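Local structure of NS3-like protein (Alongshan virus, 6M40) at residues I170-Y175 with Y308-N313; Q181-Y186 with A264-C269; A193-F198 with G245-T250; Q270-L275 with G283-S288. The protein probably unwinds RNA using energy from ATP hydrolysis, as the helicase part of a longer viral NS3-like protein. All coordinates share one frame; numbering follows the deposited sequence.

Contact 1 of 4, residues I170-Y175 with Y308-N313; sequences IVDRVY and YYRPAN
Y175 lies alongside P311, the two side chains pointing the same way. Its CG sits between the backbone N and the carbonyl carbon (chi1 65°), which swings the ring over R310 and P311 of the partner strand. From CB outward, CG comes 4.1 Å from R310 O, CD2 passes 3.4 Å from it, and CE2 meets R310 C. On the other side of the ring, CE1 reaches P311 CB at 3.5 Å. P311 CA lies over one ring face, 3.7 Å from the centroid of Y175, in a CH-pi contact. At the tip, OH touches P311 CD and is hydrogen-bonded to D267 O on the next strand.

R173 runs extended beside Y309, pointing the same way. Its CD comes 3.6 Å from Y309 CE2, and the guanidinium and ring planes are perpendicular. On the sheet face that carries D172, V174, Y308 and R310, the R310 guanidinium lays one face against V174 CG2. D172 OD1 meets the edge of the Y308 ring at CD2 (3.3 Å), while its salt bridge goes to R297.

The backbones pair in parallel. R173 N is hydrogen-bonded to Y308 O at 2.9 Å, and A312 N closes the ladder on Y175 O. This is an edge pair of strands, with 170-175 outermost, in a RecA-like helicase domain, the second in flavivirus NS3 proteins.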
loop_
_atom_site.group_PDB
_atom_site.type_symbol
_atom_site.label_atom_id
_atom_site.label_comp_id
_atom_site.label_asym_id
_atom_site.label_seq_id
_atom_site.Cartn_x
_atom_site.Cartn_y
_atom_site.Cartn_z
ATOM N N ILE A 170 -22.992 -1.843 5.080
ATOM C CA ILE A 170 -22.228 -1.065 6.046
ATOM C C ILE A 170 -23.016 0.199 6.347
ATOM O O ILE A 170 -23.577 0.821 5.438
ATOM C CB ILE A 170 -20.821 -0.710 5.517
ATOM C CG1 ILE A 170 -20.032 -1.981 5.201
ATOM C CG2 ILE A 170 -20.073 0.142 6.535
ATOM C CD1 ILE A 170 -18.711 -1.725 4.512
ATOM N N VAL A 171 -23.056 0.579 7.620
ATOM C CA VAL A 171 -23.783 1.763 8.064
ATOM C C VAL A 171 -22.770 2.877 8.282
ATOM O O VAL A 171 -21.806 2.714 9.040
ATOM C CB VAL A 171 -24.594 1.484 9.344
ATOM C CG1 VAL A 171 -25.264 2.760 9.837
ATOM C CG2 VAL A 171 -25.622 0.393 9.085
ATOM N N ASP A 172 -22.995 4.012 7.632
ATOM C CA ASP A 172 -22.118 5.170 7.738
ATOM C C ASP A 172 -22.714 6.162 8.725
ATOM O O ASP A 172 -23.837 6.640 8.534
ATOM C CB ASP A 172 -21.920 5.828 6.375
ATOM C CG ASP A 172 -21.168 4.944 5.420
ATOM O OD1 ASP A 172 -19.977 4.674 5.683
ATOM O OD2 ASP A 172 -21.775 4.492 4.428
ATOM N N ARG A 173 -21.955 6.474 9.768
ATOM C CA ARG A 173 -22.368 7.411 10.792
ATOM C C ARG A 173 -21.275 8.456 10.950
ATOM O O ARG A 173 -20.226 8.394 10.303
ATOM C CB ARG A 173 -22.666 6.686 12.108
ATOM C CG ARG A 173 -23.818 5.702 11.991
ATOM C CD ARG A 173 -24.081 5.000 13.303
ATOM N NE ARG A 173 -25.139 4.002 13.196
ATOM C CZ ARG A 173 -25.558 3.251 14.208
ATOM N NH1 ARG A 173 -25.009 3.387 15.408
ATOM N NH2 ARG A 173 -26.526 2.363 14.023
ATOM N N VAL A 174 -21.531 9.427 11.820
ATOM C CA VAL A 174 -20.688 10.609 11.926
ATOM C C VAL A 174 -20.623 11.035 13.383
ATOM O O VAL A 174 -21.658 11.337 13.991
ATOM C CB VAL A 174 -21.217 11.763 11.058
ATOM C CG1 VAL A 174 -20.548 13.046 11.446
ATOM C CG2 VAL A 174 -20.989 11.465 9.581
ATOM N N TYR A 175 -19.415 11.075 13.934
ATOM C CA TYR A 175 -19.166 11.603 15.266
ATOM C C TYR A 175 -18.604 13.012 15.147
ATOM O O TYR A 175 -17.754 13.283 14.296
ATOM C CB TYR A 175 -18.196 10.703 16.033
ATOM C CG TYR A 175 -16.803 10.640 15.445
ATOM C CD1 TYR A 175 -15.844 11.579 15.794
ATOM C CD2 TYR A 175 -16.446 9.640 14.551
ATOM C CE1 TYR A 175 -14.580 11.532 15.267
ATOM C CE2 TYR A 175 -15.173 9.584 14.020
ATOM C CZ TYR A 175 -14.240 10.533 14.378
ATOM O OH TYR A 175 -12.962 10.498 13.856
ATOM N N TYR A 308 -19.388 2.116 10.221
ATOM C CA TYR A 308 -18.235 2.943 9.885
ATOM C C TYR A 308 -18.443 4.340 10.442
ATOM O O TYR A 308 -19.408 5.020 10.076
ATOM C CB TYR A 308 -18.028 3.001 8.370
ATOM C CG TYR A 308 -16.876 3.895 7.945
ATOM C CD1 TYR A 308 -15.570 3.582 8.289
ATOM C CD2 TYR A 308 -17.093 5.042 7.187
ATOM C CE1 TYR A 308 -14.517 4.389 7.904
ATOM C CE2 TYR A 308 -16.047 5.852 6.797
ATOM C CZ TYR A 308 -14.756 5.518 7.160
ATOM O OH TYR A 308 -13.699 6.316 6.782
ATOM N N TYR A 309 -17.519 4.775 11.294
ATOM C CA TYR A 309 -17.590 6.068 11.964
ATOM C C TYR A 309 -16.445 6.950 11.473
ATOM O O TYR A 309 -15.276 6.676 11.761
ATOM C CB TYR A 309 -17.543 5.877 13.479
ATOM C CG TYR A 309 -18.671 5.008 13.983
ATOM C CD1 TYR A 309 -18.555 3.622 14.013
ATOM C CD2 TYR A 309 -19.859 5.574 14.418
ATOM C CE1 TYR A 309 -19.595 2.829 14.472
ATOM C CE2 TYR A 309 -20.892 4.797 14.873
ATOM C CZ TYR A 309 -20.762 3.425 14.901
ATOM O OH TYR A 309 -21.813 2.661 15.360
ATOM N N ARG A 310 -16.785 8.008 10.727
ATOM C CA ARG A 310 -15.876 9.061 10.301
ATOM C C ARG A 310 -16.243 10.368 11.001
ATOM O O ARG A 310 -17.404 10.568 11.370
ATOM C CB ARG A 310 -15.941 9.272 8.784
ATOM C CG ARG A 310 -17.126 10.121 8.347
ATOM C CD ARG A 310 -17.217 10.256 6.838
ATOM N NE ARG A 310 -18.491 10.852 6.445
ATOM C CZ ARG A 310 -19.620 10.165 6.296
ATOM N NH1 ARG A 310 -19.636 8.857 6.512
ATOM N NH2 ARG A 310 -20.733 10.788 5.939
ATOM N N PRO A 311 -15.297 11.289 11.186
ATOM C CA PRO A 311 -15.651 12.562 11.827
ATOM C C PRO A 311 -16.471 13.447 10.901
ATOM O O PRO A 311 -16.242 13.494 9.690
ATOM C CB PRO A 311 -14.295 13.194 12.156
ATOM C CG PRO A 311 -13.332 12.563 11.216
ATOM C CD PRO A 311 -13.849 11.180 10.924
ATOM N N ALA A 312 -17.450 14.138 11.492
ATOM C CA ALA A 312 -18.278 15.070 10.732
ATOM C C ALA A 312 -17.415 15.990 9.884
ATOM O O ALA A 312 -17.647 16.153 8.680
ATOM C CB ALA A 312 -19.155 15.891 11.680
ATOM N N ASN A 313 -16.406 16.596 10.506
ATOM C CA ASN A 313 -15.502 17.516 9.826
ATOM C C ASN A 313 -14.444 16.705 9.071
ATOM O O ASN A 313 -13.254 16.708 9.389
ATOM C CB ASN A 313 -14.873 18.477 10.830
ATOM C CG ASN A 313 -15.858 19.506 11.365
ATOM O OD1 ASN A 313 -17.044 19.478 11.043
ATOM N ND2 ASN A 313 -15.364 20.419 12.191
#

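Contact 2 of 4, residues Q181-Y186 with A264-C269; sequences QAVRKY and AVFDTC
Helix 179-189 packs on one face of the central sheet here, against the start of strand 264-276. F266 is the main side chain from the strand. V183 CG2 sits over the centre of its ring, 3.3 Å from the centroid and 5° off the normal, a CH-pi contact. The V183 chi1 of 163° sets CG1 anti to the backbone N and leaves CG2 anti to the carbonyl carbon, over the ring.

The rim of F266 faces Y186. The two rings form an offset edge-to-face pair with planes at 88° and centroids 5.6 Å apart, F266 giving its edge to the face of Y186. F266 CZ also touches Y186 CB at 3.7 Å. On the A182 side, F266 CE2 comes 3.6 Å from A182 O.

The helix belongs to a right-handed beta-alpha-beta crossover, typical of RecA-like domains, that runs from strand 170-175 to strand 194-198. Strands 306-311 and 264-276 lie between those two in the sheet. Further down the helix, the Y186 hydroxyl reaches A264, with OH 3.4 Å from CB. F266 is also stacked with Y309. No hydrogen bond joins helix and strand, and the touching residues are mostly buried and apolar. V195 of strand 194-198 packs on Y186, A264 and F266.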
loop_
_atom_site.group_PDB
_atom_site.type_symbol
_atom_site.label_atom_id
_atom_site.label_comp_id
_atom_site.label_asym_id
_atom_site.label_seq_id
_atom_site.Cartn_x
_atom_site.Cartn_y
_atom_site.Cartn_z
ATOM N N GLN A 181 -14.503 9.330 22.426
ATOM C CA GLN A 181 -15.823 9.419 23.038
ATOM C C GLN A 181 -16.885 8.741 22.183
ATOM O O GLN A 181 -17.884 8.246 22.715
ATOM C CB GLN A 181 -16.185 10.884 23.280
ATOM C CG GLN A 181 -15.177 11.629 24.135
ATOM C CD GLN A 181 -15.420 13.121 24.159
ATOM O OE1 GLN A 181 -16.234 13.638 23.401
ATOM N NE2 GLN A 181 -14.709 13.822 25.031
ATOM N N ALA A 182 -16.705 8.728 20.860
ATOM C CA ALA A 182 -17.598 7.952 20.009
ATOM C C ALA A 182 -17.387 6.459 20.216
ATOM O O ALA A 182 -18.315 5.666 20.011
ATOM C CB ALA A 182 -17.390 8.322 18.541
ATOM N N VAL A 183 -16.176 6.061 20.613
ATOM C CA VAL A 183 -15.926 4.680 21.005
ATOM C C VAL A 183 -16.440 4.397 22.410
ATOM O O VAL A 183 -16.630 3.229 22.771
ATOM C CB VAL A 183 -14.426 4.363 20.889
ATOM C CG1 VAL A 183 -14.082 3.108 21.672
ATOM C CG2 VAL A 183 -14.032 4.214 19.427
ATOM N N ARG A 184 -16.644 5.427 23.231
ATOM C CA ARG A 184 -17.325 5.219 24.502
ATOM C C ARG A 184 -18.822 5.052 24.286
ATOM O O ARG A 184 -19.431 4.108 24.800
ATOM C CB ARG A 184 -17.043 6.379 25.456
ATOM C CG ARG A 184 -15.659 6.316 26.074
ATOM C CD ARG A 184 -15.355 7.522 26.947
ATOM N NE ARG A 184 -13.918 7.772 27.008
ATOM C CZ ARG A 184 -13.338 8.642 27.825
ATOM N NH1 ARG A 184 -14.064 9.345 28.675
ATOM N NH2 ARG A 184 -12.024 8.799 27.796
ATOM N N LYS A 185 -19.426 5.961 23.517
ATOM C CA LYS A 185 -20.824 5.804 23.134
ATOM C C LYS A 185 -21.087 4.389 22.627
ATOM O O LYS A 185 -22.041 3.730 23.056
ATOM C CB LYS A 185 -21.184 6.842 22.068
ATOM C CG LYS A 185 -22.358 7.736 22.425
ATOM C CD LYS A 185 -22.844 8.520 21.211
ATOM C CE LYS A 185 -22.591 10.017 21.344
ATOM N NZ LYS A 185 -23.522 10.821 20.498
ATOM N N TYR A 186 -20.230 3.904 21.720
ATOM C CA TYR A 186 -20.384 2.561 21.165
ATOM C C TYR A 186 -20.225 1.492 22.245
ATOM O O TYR A 186 -20.980 0.514 22.273
ATOM C CB TYR A 186 -19.364 2.361 20.032
ATOM C CG TYR A 186 -19.555 1.131 19.158
ATOM C CD1 TYR A 186 -19.061 -0.104 19.550
ATOM C CD2 TYR A 186 -20.195 1.215 17.923
ATOM C CE1 TYR A 186 -19.221 -1.232 18.753
ATOM C CE2 TYR A 186 -20.361 0.086 17.119
ATOM C CZ TYR A 186 -19.869 -1.130 17.542
ATOM O OH TYR A 186 -20.020 -2.254 16.760
ATOM N N ALA A 264 -16.880 -3.225 13.656
ATOM C CA ALA A 264 -16.960 -1.785 13.415
ATOM C C ALA A 264 -15.568 -1.191 13.243
ATOM O O ALA A 264 -14.567 -1.763 13.680
ATOM C CB ALA A 264 -17.696 -1.063 14.553
ATOM N N VAL A 265 -15.530 -0.002 12.636
ATOM C CA VAL A 265 -14.294 0.717 12.334
ATOM C C VAL A 265 -14.480 2.191 12.673
ATOM O O VAL A 265 -15.459 2.809 12.245
ATOM C CB VAL A 265 -13.898 0.564 10.851
ATOM C CG1 VAL A 265 -12.961 1.685 10.422
ATOM C CG2 VAL A 265 -13.267 -0.792 10.589
ATOM N N PHE A 266 -13.537 2.761 13.419
ATOM C CA PHE A 266 -13.530 4.189 13.727
ATOM C C PHE A 266 -12.372 4.853 12.992
ATOM O O PHE A 266 -11.211 4.477 13.187
ATOM C CB PHE A 266 -13.424 4.423 15.233
ATOM C CG PHE A 266 -14.657 4.035 15.978
ATOM C CD1 PHE A 266 -14.868 2.722 16.354
ATOM C CD2 PHE A 266 -15.624 4.980 16.280
ATOM C CE1 PHE A 266 -16.013 2.357 17.033
ATOM C CE2 PHE A 266 -16.767 4.622 16.958
ATOM C CZ PHE A 266 -16.961 3.308 17.335
ATOM N N ASP A 267 -12.686 5.832 12.145
ATOM C CA ASP A 267 -11.712 6.442 11.249
ATOM C C ASP A 267 -11.376 7.843 11.740
ATOM O O ASP A 267 -12.238 8.726 11.766
ATOM C CB ASP A 267 -12.242 6.488 9.816
ATOM C CG ASP A 267 -11.130 6.466 8.769
ATOM O OD1 ASP A 267 -9.983 6.875 9.068
ATOM O OD2 ASP A 267 -11.407 6.034 7.628
ATOM N N THR A 268 -10.121 8.037 12.140
ATOM C CA THR A 268 -9.593 9.389 12.288
ATOM C C THR A 268 -9.742 10.174 10.997
ATOM O O THR A 268 -9.993 11.383 11.015
ATOM C CB THR A 268 -8.116 9.339 12.665
ATOM O OG1 THR A 268 -7.892 8.335 13.658
ATOM C CG2 THR A 268 -7.653 10.684 13.189
ATOM N N CYS A 269 -9.585 9.491 9.860
ATOM C CA CYS A 269 -9.532 10.124 8.547
ATOM C C CYS A 269 -8.302 11.031 8.441
ATOM O O CYS A 269 -8.362 12.156 7.937
ATOM C CB CYS A 269 -10.832 10.871 8.253
ATOM S SG CYS A 269 -12.172 9.744 7.821
#

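Contact 3 of 4, residues A193-F198 with G245-T250; sequences ARVAVF and GMCVVT
Strands 194-198 and 246-250 run parallel, 4.4 Å apart at their closest with axes at 19°, and pair in register from R194-M246 to F198-T250. V195 and V197 each use both N and O: V195 N binds M246 O (3.0 Å), V195 O takes V248 N, V197 N goes to V248 O, and V197 O accepts T250 N. A weak bond (3.4 Å) from M246 N to A193 O starts the ladder.

On one face of the sheet lie R194, A196 and F198 with M246, V248 and T250. M246 is a selenomethionine. Its chain leaves extended and then bends at chi3 (102°), which brings CE across the arginine chain to R194 CD at 3.3 Å. The guanidinium goes on to a salt bridge with D261. A196 CB meets V248 CB at 3.9 Å. F198 and T250 lie side by side, pointing the same way. T250 CG2 stands 3.6 Å above the F198 ring plane, offset toward the rim near CD1 and CE1.

The other face carries V195, V197, C247 and V249. C247 SG touches two valine methyls, V195 CG1 at 3.7 Å and V197 CG2 at 3.6 Å. Helix 208-216 packs on this side, touching C247 and V249.

Such buried parallel strands, with helices on the sheet, form the core of a RecA-like domain. Strand 246-250 ends at T250, where the sequence is consistent with the start of helicase motif V of flavivirus NS3.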
loop_
_atom_site.group_PDB
_atom_site.type_symbol
_atom_site.label_atom_id
_atom_site.label_comp_id
_atom_site.label_asym_id
_atom_site.label_seq_id
_atom_site.Cartn_x
_atom_site.Cartn_y
_atom_site.Cartn_z
ATOM N N ALA A 193 -17.939 -5.693 21.174
ATOM C CA ALA A 193 -17.741 -6.148 19.807
ATOM C C ALA A 193 -16.244 -6.182 19.521
ATOM O O ALA A 193 -15.416 -5.786 20.352
ATOM C CB ALA A 193 -18.470 -5.246 18.802
ATOM N N ARG A 194 -15.898 -6.680 18.342
ATOM C CA ARG A 194 -14.563 -6.512 17.790
ATOM C C ARG A 194 -14.526 -5.183 17.042
ATOM O O ARG A 194 -15.290 -4.983 16.093
ATOM C CB ARG A 194 -14.218 -7.664 16.857
ATOM C CG ARG A 194 -13.703 -8.940 17.518
ATOM C CD ARG A 194 -13.105 -9.815 16.423
ATOM N NE ARG A 194 -12.367 -10.978 16.896
ATOM C CZ ARG A 194 -11.896 -11.927 16.090
ATOM N NH1 ARG A 194 -12.097 -11.844 14.782
ATOM N NH2 ARG A 194 -11.228 -12.957 16.588
ATOM N N VAL A 195 -13.650 -4.277 17.472
ATOM C CA VAL A 195 -13.605 -2.923 16.936
ATOM C C VAL A 195 -12.165 -2.572 16.569
ATOM O O VAL A 195 -11.207 -3.165 17.070
ATOM C CB VAL A 195 -14.202 -1.903 17.942
ATOM C CG1 VAL A 195 -13.226 -0.768 18.223
ATOM C CG2 VAL A 195 -15.519 -1.370 17.427
ATOM N N ALA A 196 -12.016 -1.586 15.679
ATOM C CA ALA A 196 -10.701 -1.124 15.249
ATOM C C ALA A 196 -10.691 0.377 14.997
ATOM O O ALA A 196 -11.632 0.934 14.420
ATOM C CB ALA A 196 -10.239 -1.835 13.973
ATOM N N VAL A 197 -9.594 1.020 15.388
ATOM C CA VAL A 197 -9.409 2.457 15.231
ATOM C C VAL A 197 -8.207 2.702 14.326
ATOM O O VAL A 197 -7.105 2.216 14.605
ATOM C CB VAL A 197 -9.206 3.154 16.589
ATOM C CG1 VAL A 197 -9.390 4.660 16.440
ATOM C CG2 VAL A 197 -10.161 2.585 17.616
ATOM N N PHE A 198 -8.414 3.473 13.261
ATOM C CA PHE A 198 -7.351 3.821 12.323
ATOM C C PHE A 198 -6.815 5.203 12.679
ATOM O O PHE A 198 -7.498 6.216 12.489
ATOM C CB PHE A 198 -7.862 3.761 10.888
ATOM C CG PHE A 198 -7.741 2.395 10.270
ATOM C CD1 PHE A 198 -6.496 1.903 9.906
ATOM C CD2 PHE A 198 -8.860 1.602 10.050
ATOM C CE1 PHE A 198 -6.366 0.648 9.339
ATOM C CE2 PHE A 198 -8.729 0.347 9.481
ATOM C CZ PHE A 198 -7.485 -0.124 9.128
ATOM N N GLY A 245 -14.270 -7.393 25.200
ATOM C CA GLY A 245 -14.174 -6.523 24.038
ATOM C C GLY A 245 -12.747 -6.307 23.568
ATOM O O GLY A 245 -11.803 -6.259 24.361
HETATM N N MSE A 246 -12.590 -6.156 22.260
HETATM C CA MSE A 246 -11.273 -5.899 21.682
HETATM C C MSE A 246 -11.239 -4.618 20.856
HETATM O O MSE A 246 -12.120 -4.381 20.029
HETATM C CB MSE A 246 -10.845 -7.071 20.801
HETATM C CG MSE A 246 -9.911 -6.648 19.681
HETATM SE SE MSE A 246 -9.240 -8.158 18.632
HETATM C CE MSE A 246 -10.408 -7.959 17.063
ATOM N N CYS A 247 -10.192 -3.818 21.037
ATOM C CA CYS A 247 -10.034 -2.577 20.282
ATOM C C CYS A 247 -8.652 -2.541 19.638
ATOM O O CYS A 247 -7.655 -2.244 20.299
ATOM C CB CYS A 247 -10.250 -1.364 21.179
ATOM S SG CYS A 247 -10.342 0.201 20.275
ATOM N N VAL A 248 -8.606 -2.829 18.343
ATOM C CA VAL A 248 -7.394 -2.652 17.557
ATOM C C VAL A 248 -7.219 -1.165 17.279
ATOM O O VAL A 248 -8.036 -0.553 16.589
ATOM C CB VAL A 248 -7.450 -3.443 16.250
ATOM C CG1 VAL A 248 -6.214 -3.153 15.400
ATOM C CG2 VAL A 248 -7.561 -4.934 16.525
ATOM N N VAL A 249 -6.167 -0.578 17.840
ATOM C CA VAL A 249 -5.720 0.757 17.470
ATOM C C VAL A 249 -4.541 0.566 16.526
ATOM O O VAL A 249 -3.500 0.030 16.927
ATOM C CB VAL A 249 -5.334 1.596 18.699
ATOM C CG1 VAL A 249 -5.274 3.065 18.327
ATOM C CG2 VAL A 249 -6.329 1.360 19.828
ATOM N N THR A 250 -4.692 0.996 15.275
ATOM C CA THR A 250 -3.751 0.633 14.228
ATOM C C THR A 250 -3.379 1.839 13.380
ATOM O O THR A 250 -4.173 2.762 13.188
ATOM C CB THR A 250 -4.327 -0.482 13.329
ATOM O OG1 THR A 250 -3.474 -0.703 12.195
ATOM C CG2 THR A 250 -5.730 -0.121 12.845
#

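Contact 4 of 4, residues Q270-L275 with G283-S288; sequences QQYHYL and GVITPS
Y272 and Y274 both reach G283 on the opposite strand. A chi1 of -177° sends the Y272 ring along the partner strand, with OH 3.8 Å from G283 CA. The Y274 ring comes to the same glycine by its CD1, 3.4 Å from G283 N. The two hydroxyls are themselves joined by a weak hydrogen bond. With no side chain on G283, both rings can lie close to its backbone.

On the other face, H273 and T286 cross at about a right angle. The edge of the imidazole meets the threonine, ND1 lying 3.4 Å from T286 CB. L275 also crosses V284 at about a right angle. Its CG beside the backbone N (chi1 -61°) and extended chi2 send CD1 back over the partner strand, to V284 CG2 at 3.6 Å. Near the other end, Q270 OE1 passes 3.9 Å from I285 CG2.

The strands are antiparallel. Q271 and T286 bind each other through both N and O, each bond 2.9 Å long, and V284 N binds H273 O.

This is a beta hairpin, like the one that extends from the second domain in flavivirus NS3. Three backbone bonds join the two segments, and L275 with K282 adds another toward the turn. No salt bridge crosses the pair; it is held by backbone bonds and by ring and aliphatic contacts.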
loop_
_atom_site.group_PDB
_atom_site.type_symbol
_atom_site.label_atom_id
_atom_site.label_comp_id
_atom_site.label_asym_id
_atom_site.label_seq_id
_atom_site.Cartn_x
_atom_site.Cartn_y
_atom_site.Cartn_z
ATOM N N GLN A 270 -7.161 10.501 8.892
ATOM C CA GLN A 270 -5.907 11.240 8.951
ATOM C C GLN A 270 -4.736 10.263 8.847
ATOM O O GLN A 270 -4.803 9.149 9.377
ATOM C CB GLN A 270 -5.794 12.056 10.252
ATOM C CG GLN A 270 -6.871 13.122 10.435
ATOM C CD GLN A 270 -6.575 14.072 11.587
ATOM O OE1 GLN A 270 -5.938 13.699 12.572
ATOM N NE2 GLN A 270 -7.030 15.312 11.460
ATOM N N GLN A 271 -3.658 10.696 8.187
ATOM C CA GLN A 271 -2.489 9.849 7.989
ATOM C C GLN A 271 -1.207 10.639 8.212
ATOM O O GLN A 271 -1.195 11.868 8.152
ATOM C CB GLN A 271 -2.474 9.239 6.586
ATOM C CG GLN A 271 -1.443 8.131 6.398
ATOM C CD GLN A 271 -1.715 7.328 5.148
ATOM O OE1 GLN A 271 -2.826 7.354 4.608
ATOM N NE2 GLN A 271 -0.707 6.604 4.679
ATOM N N TYR A 272 -0.116 9.910 8.446
ATOM C CA TYR A 272 1.206 10.492 8.676
ATOM C C TYR A 272 2.043 10.277 7.415
ATOM O O TYR A 272 2.884 9.380 7.340
ATOM C CB TYR A 272 1.870 9.873 9.930
ATOM C CG TYR A 272 3.221 10.460 10.285
ATOM C CD1 TYR A 272 3.335 11.768 10.747
ATOM C CD2 TYR A 272 4.378 9.699 10.176
ATOM C CE1 TYR A 272 4.559 12.305 11.074
ATOM C CE2 TYR A 272 5.616 10.230 10.506
ATOM C CZ TYR A 272 5.700 11.532 10.955
ATOM O OH TYR A 272 6.927 12.068 11.284
ATOM N N HIS A 273 1.802 11.119 6.413
ATOM C CA HIS A 273 2.669 11.158 5.254
ATOM C C HIS A 273 4.003 11.804 5.607
ATOM O O HIS A 273 4.130 12.551 6.582
ATOM C CB HIS A 273 2.064 11.980 4.114
ATOM C CG HIS A 273 0.798 11.426 3.546
ATOM N ND1 HIS A 273 -0.450 11.819 3.983
ATOM C CD2 HIS A 273 0.583 10.542 2.542
ATOM C CE1 HIS A 273 -1.380 11.185 3.288
ATOM N NE2 HIS A 273 -0.779 10.401 2.410
ATOM N N TYR A 274 5.002 11.517 4.782
ATOM C CA TYR A 274 6.125 12.418 4.563
ATOM C C TYR A 274 5.877 13.151 3.247
ATOM O O TYR A 274 5.377 12.562 2.284
ATOM C CB TYR A 274 7.452 11.664 4.537
ATOM C CG TYR A 274 8.000 11.345 5.921
ATOM C CD1 TYR A 274 8.625 12.328 6.676
ATOM C CD2 TYR A 274 7.892 10.066 6.472
ATOM C CE1 TYR A 274 9.132 12.050 7.944
ATOM C CE2 TYR A 274 8.394 9.783 7.729
ATOM C CZ TYR A 274 9.012 10.780 8.460
ATOM O OH TYR A 274 9.516 10.513 9.714
ATOM N N LEU A 275 6.192 14.448 3.223
ATOM C CA LEU A 275 5.875 15.318 2.094
ATOM C C LEU A 275 7.127 16.062 1.650
ATOM O O LEU A 275 8.000 16.370 2.463
ATOM C CB LEU A 275 4.761 16.341 2.453
ATOM C CG LEU A 275 3.415 15.734 2.846
ATOM C CD1 LEU A 275 2.393 16.749 3.365
ATOM C CD2 LEU A 275 2.837 14.990 1.643
ATOM N N GLY A 283 7.689 15.322 7.956
ATOM C CA GLY A 283 6.545 14.514 8.359
ATOM C C GLY A 283 5.356 15.332 8.825
ATOM O O GLY A 283 5.471 16.121 9.769
ATOM N N VAL A 284 4.201 15.141 8.188
ATOM C CA VAL A 284 3.008 15.918 8.501
ATOM C C VAL A 284 1.788 15.003 8.555
ATOM O O VAL A 284 1.756 13.943 7.921
ATOM C CB VAL A 284 2.756 17.042 7.471
ATOM C CG1 VAL A 284 2.361 18.331 8.174
ATOM C CG2 VAL A 284 3.975 17.256 6.595
ATOM N N ILE A 285 0.778 15.435 9.316
ATOM C CA ILE A 285 -0.517 14.770 9.359
ATOM C C ILE A 285 -1.423 15.417 8.318
ATOM O O ILE A 285 -1.491 16.652 8.216
ATOM C CB ILE A 285 -1.133 14.849 10.765
ATOM C CG1 ILE A 285 -0.346 13.968 11.736
ATOM C CG2 ILE A 285 -2.594 14.426 10.741
ATOM C CD1 ILE A 285 -0.752 14.134 13.194
ATOM N N THR A 286 -2.132 14.583 7.558
ATOM C CA THR A 286 -2.913 14.978 6.400
ATOM C C THR A 286 -4.284 14.322 6.460
ATOM O O THR A 286 -4.426 13.228 7.013
ATOM C CB THR A 286 -2.215 14.551 5.093
ATOM O OG1 THR A 286 -0.913 15.149 5.031
ATOM C CG2 THR A 286 -3.017 14.938 3.853
ATOM N N PRO A 287 -5.308 14.963 5.892
ATOM C CA PRO A 287 -6.543 14.226 5.584
ATOM C C PRO A 287 -6.236 13.081 4.631
ATOM O O PRO A 287 -5.797 13.297 3.497
ATOM C CB PRO A 287 -7.436 15.290 4.936
ATOM C CG PRO A 287 -6.479 16.295 4.385
ATOM C CD PRO A 287 -5.364 16.348 5.382
ATOM N N SER A 288 -6.457 11.855 5.099
ATOM C CA SER A 288 -6.215 10.687 4.269
ATOM C C SER A 288 -6.885 10.840 2.911
ATOM O O SER A 288 -7.844 11.611 2.754
ATOM C CB SER A 288 -6.702 9.420 4.969
ATOM O OG SER A 288 -7.965 9.629 5.584
#

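In the fold
From the N terminus, the chain first builds the six-stranded parallel sheet and then enters the second sheet at strand 170-175. That strand opens contact 1, which closes last, at 308-313, and so encloses the other three. Helix 179-189 follows and opens contact 2, whose loop ends at strand 264-276. Contact 3 nests inside that loop, joining strand 194-198 to strand 246-250. Contact 4 comes after contact 2 in series, closing the hairpin on the same strand 264-276. No loops cross. Strand 264-276 lies between strands 194-198 and 306-311, so it joins contacts 3 and 1 through D267, T268 and their neighbours, while contact 4 continues it.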